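Local coordinates for protein glycoside Hydrolase Family 43_12 (Metagenome, PDB 7JVH) that probably hydrolyses glycosidic bonds in plant cell-wall polysaccharides such as xylan or arabinoxylan, at residues A[478-488]-A[500-511]. Sequence-based numbering, arbitrary orientation.
Sequences EGKEQVLVLEK and TEIVAKEPIGKL
L484 and L486 pair with E506 and A504 across an antiparallel beta hairpin whose strands, 482-488 and 501-507, run at 142° to each other in the concanavalin A-like beta-sandwich domain. The hairpin illustrates how an outermost strand absorbs an extra residue and stays paired: at a classic beta bulge, which shifts the register by one, V503 and A504 both face L486, whose O takes a 2.8 Å bond from V503 N and a weak, longer one from A504 N. On the face turned to the other sheet, L484 and L486 reach Y530 and F528 of strand 525-531. L486 swings its CG away from its own N (chi1 -176°), which brings CD2 to 4.0 Å from V503 CG1, while the other branch of V503, CG2, rests on the aliphatic stem of K488. The side chains of I508 and L484 cross at about a right angle, CG2 of the isoleucine meeting CD1 and CG of the leucine. The opposite face carries V485, whose CG2 lies alongside K505 CG; the lysine then runs extended to E478, where NZ meets the syn lone pair of OE2 at 2.9 Å in a salt bridge. At the start of strand 482-488, the buried Q482 bends at chi2, carrying OE1 to L511 N at 3.0 Å, and its NE2 bonds weakly to T477. Cutting this side chain back to an alanine is likely to leave L511 N without this acceptor, though the backbone bonds would stay. Q482 O accepts from I508 N, and Q482 N donates to G509 O at 3.0 Å from above the carbonyl plane, 38° out of it.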
# COMPACT_ATOMS: atom_id res chain seq x y z
N GLU A 478 -27.48 4.17 25.56
CA GLU A 478 -28.57 5.14 25.67
C GLU A 478 -29.44 4.68 26.84
O GLU A 478 -30.13 3.67 26.74
CB GLU A 478 -29.38 5.20 24.38
CG GLU A 478 -28.57 5.63 23.16
CD GLU A 478 -29.39 5.77 21.90
OE1 GLU A 478 -30.63 5.70 21.96
OE2 GLU A 478 -28.79 5.93 20.82
N GLY A 479 -29.39 5.43 27.95
CA GLY A 479 -29.94 5.01 29.22
C GLY A 479 -28.96 4.03 29.85
O GLY A 479 -27.74 4.24 29.82
N LYS A 480 -29.49 2.95 30.43
CA LYS A 480 -28.68 1.84 30.92
C LYS A 480 -28.96 0.67 29.98
O LYS A 480 -29.29 -0.45 30.39
CB LYS A 480 -29.00 1.49 32.39
CG LYS A 480 -28.08 0.40 32.99
CD LYS A 480 -26.60 0.68 32.76
CE LYS A 480 -25.73 -0.44 33.29
NZ LYS A 480 -25.75 -1.60 32.36
N GLU A 481 -28.82 0.97 28.68
CA GLU A 481 -29.06 0.05 27.60
C GLU A 481 -28.12 0.33 26.44
O GLU A 481 -27.81 1.48 26.13
CB GLU A 481 -30.51 0.16 27.13
CG GLU A 481 -31.48 -0.72 27.93
CD GLU A 481 -32.75 -1.04 27.16
OE1 GLU A 481 -32.63 -1.20 25.90
OE2 GLU A 481 -33.84 -1.13 27.81
N GLN A 482 -27.69 -0.75 25.78
CA GLN A 482 -26.87 -0.66 24.58
C GLN A 482 -27.71 -0.73 23.32
O GLN A 482 -28.76 -1.35 23.30
CB GLN A 482 -25.76 -1.72 24.59
CG GLN A 482 -24.61 -1.39 25.53
CD GLN A 482 -25.02 -1.41 26.97
OE1 GLN A 482 -25.70 -2.33 27.38
NE2 GLN A 482 -24.63 -0.42 27.74
N VAL A 483 -27.21 -0.07 22.27
CA VAL A 483 -27.85 -0.00 20.97
C VAL A 483 -26.78 -0.26 19.91
O VAL A 483 -25.60 -0.10 20.17
CB VAL A 483 -28.49 1.37 20.73
CG1 VAL A 483 -29.58 1.62 21.74
CG2 VAL A 483 -27.42 2.47 20.80
N LEU A 484 -27.21 -0.67 18.71
CA LEU A 484 -26.31 -0.77 17.59
C LEU A 484 -26.68 0.28 16.56
O LEU A 484 -27.85 0.43 16.22
CB LEU A 484 -26.35 -2.18 16.95
CG LEU A 484 -25.53 -3.29 17.56
CD1 LEU A 484 -25.81 -4.57 16.78
CD2 LEU A 484 -24.04 -2.96 17.56
N VAL A 485 -25.65 1.00 16.09
CA VAL A 485 -25.82 2.08 15.14
C VAL A 485 -24.93 1.82 13.91
O VAL A 485 -23.74 1.54 14.04
CB VAL A 485 -25.49 3.43 15.80
CG1 VAL A 485 -25.64 4.59 14.80
CG2 VAL A 485 -26.38 3.66 17.01
N LEU A 486 -25.55 1.89 12.73
CA LEU A 486 -24.87 1.80 11.46
C LEU A 486 -24.90 3.20 10.83
O LEU A 486 -25.97 3.78 10.63
CB LEU A 486 -25.56 0.79 10.56
CG LEU A 486 -24.95 0.47 9.20
CD1 LEU A 486 -23.57 -0.15 9.30
CD2 LEU A 486 -25.89 -0.47 8.45
N GLU A 487 -23.70 3.73 10.53
CA GLU A 487 -23.54 5.04 9.95
C GLU A 487 -22.71 4.97 8.68
O GLU A 487 -21.78 4.17 8.58
CB GLU A 487 -22.85 5.98 10.94
CG GLU A 487 -23.78 6.52 12.03
CD GLU A 487 -23.01 7.15 13.18
OE1 GLU A 487 -21.79 6.88 13.33
OE2 GLU A 487 -23.64 7.92 13.93
N LYS A 488 -23.07 5.83 7.72
CA LYS A 488 -22.24 6.08 6.54
C LYS A 488 -21.85 7.56 6.49
O LYS A 488 -22.57 8.44 7.00
CB LYS A 488 -22.99 5.70 5.27
CG LYS A 488 -24.22 6.55 5.00
CD LYS A 488 -24.86 6.17 3.69
CE LYS A 488 -26.00 7.09 3.34
NZ LYS A 488 -26.50 6.68 2.00
N THR A 500 -22.45 12.78 8.00
CA THR A 500 -22.66 11.44 8.52
C THR A 500 -24.16 11.21 8.67
O THR A 500 -24.86 12.04 9.23
CB THR A 500 -21.94 11.22 9.86
OG1 THR A 500 -20.53 11.49 9.70
CG2 THR A 500 -22.15 9.78 10.35
N GLU A 501 -24.64 10.08 8.13
CA GLU A 501 -26.03 9.67 8.22
C GLU A 501 -26.14 8.34 8.94
O GLU A 501 -25.28 7.48 8.78
CB GLU A 501 -26.63 9.51 6.83
CG GLU A 501 -26.58 10.76 5.96
CD GLU A 501 -27.46 10.59 4.72
OE1 GLU A 501 -28.70 10.72 4.86
OE2 GLU A 501 -26.91 10.30 3.61
N ILE A 502 -27.20 8.19 9.73
CA ILE A 502 -27.54 6.92 10.35
C ILE A 502 -28.32 6.11 9.31
O ILE A 502 -29.41 6.50 8.91
CB ILE A 502 -28.41 7.09 11.62
CG1 ILE A 502 -27.61 7.78 12.73
CG2 ILE A 502 -28.92 5.73 12.10
CD1 ILE A 502 -28.48 8.22 13.90
N VAL A 503 -27.72 5.00 8.87
CA VAL A 503 -28.34 4.09 7.92
C VAL A 503 -29.39 3.22 8.61
O VAL A 503 -30.49 3.05 8.10
CB VAL A 503 -27.29 3.17 7.24
CG1 VAL A 503 -27.98 2.18 6.32
CG2 VAL A 503 -26.28 4.00 6.46
N ALA A 504 -29.02 2.69 9.79
CA ALA A 504 -29.85 1.80 10.57
C ALA A 504 -29.50 1.90 12.06
O ALA A 504 -28.42 2.38 12.43
CB ALA A 504 -29.68 0.37 10.11
N LYS A 505 -30.42 1.43 12.90
CA LYS A 505 -30.28 1.45 14.36
C LYS A 505 -31.24 0.43 14.98
O LYS A 505 -32.41 0.39 14.61
CB LYS A 505 -30.56 2.87 14.88
CG LYS A 505 -30.35 3.06 16.37
CD LYS A 505 -30.88 4.37 16.89
CE LYS A 505 -30.72 4.41 18.40
NZ LYS A 505 -30.98 5.76 19.00
N GLU A 506 -30.73 -0.38 15.91
CA GLU A 506 -31.52 -1.40 16.63
C GLU A 506 -31.05 -1.50 18.08
O GLU A 506 -29.85 -1.50 18.34
CB GLU A 506 -31.38 -2.80 16.00
CG GLU A 506 -31.91 -2.95 14.60
CD GLU A 506 -33.42 -2.86 14.49
OE1 GLU A 506 -34.16 -2.94 15.51
OE2 GLU A 506 -33.88 -2.72 13.34
N PRO A 507 -31.97 -1.58 19.07
CA PRO A 507 -31.58 -1.85 20.45
C PRO A 507 -31.20 -3.31 20.64
O PRO A 507 -31.66 -4.16 19.88
CB PRO A 507 -32.84 -1.52 21.24
CG PRO A 507 -33.96 -1.66 20.27
CD PRO A 507 -33.42 -1.40 18.90
N ILE A 508 -30.36 -3.60 21.64
CA ILE A 508 -29.92 -4.97 21.93
C ILE A 508 -29.98 -5.29 23.44
O ILE A 508 -29.32 -6.23 23.91
CB ILE A 508 -28.50 -5.21 21.39
CG1 ILE A 508 -27.50 -4.21 21.99
CG2 ILE A 508 -28.48 -5.06 19.88
CD1 ILE A 508 -26.07 -4.58 21.73
N GLY A 509 -30.79 -4.52 24.18
CA GLY A 509 -30.92 -4.62 25.61
C GLY A 509 -29.61 -4.29 26.31
O GLY A 509 -28.73 -3.58 25.78
N LYS A 510 -29.48 -4.87 27.50
CA LYS A 510 -28.34 -4.67 28.38
C LYS A 510 -27.25 -5.70 28.12
O LYS A 510 -27.30 -6.81 28.64
CB LYS A 510 -28.79 -4.80 29.83
CG LYS A 510 -29.81 -3.77 30.26
CD LYS A 510 -29.74 -3.57 31.77
CE LYS A 510 -30.79 -2.60 32.26
NZ LYS A 510 -30.37 -1.92 33.52
N LEU A 511 -26.27 -5.32 27.30
CA LEU A 511 -25.20 -6.21 26.90
C LEU A 511 -24.45 -6.80 28.11
O LEU A 511 -23.68 -6.11 28.76
CB LEU A 511 -24.24 -5.49 25.95
CG LEU A 511 -23.47 -6.38 24.99
CD1 LEU A 511 -24.40 -7.11 24.03
CD2 LEU A 511 -22.46 -5.53 24.22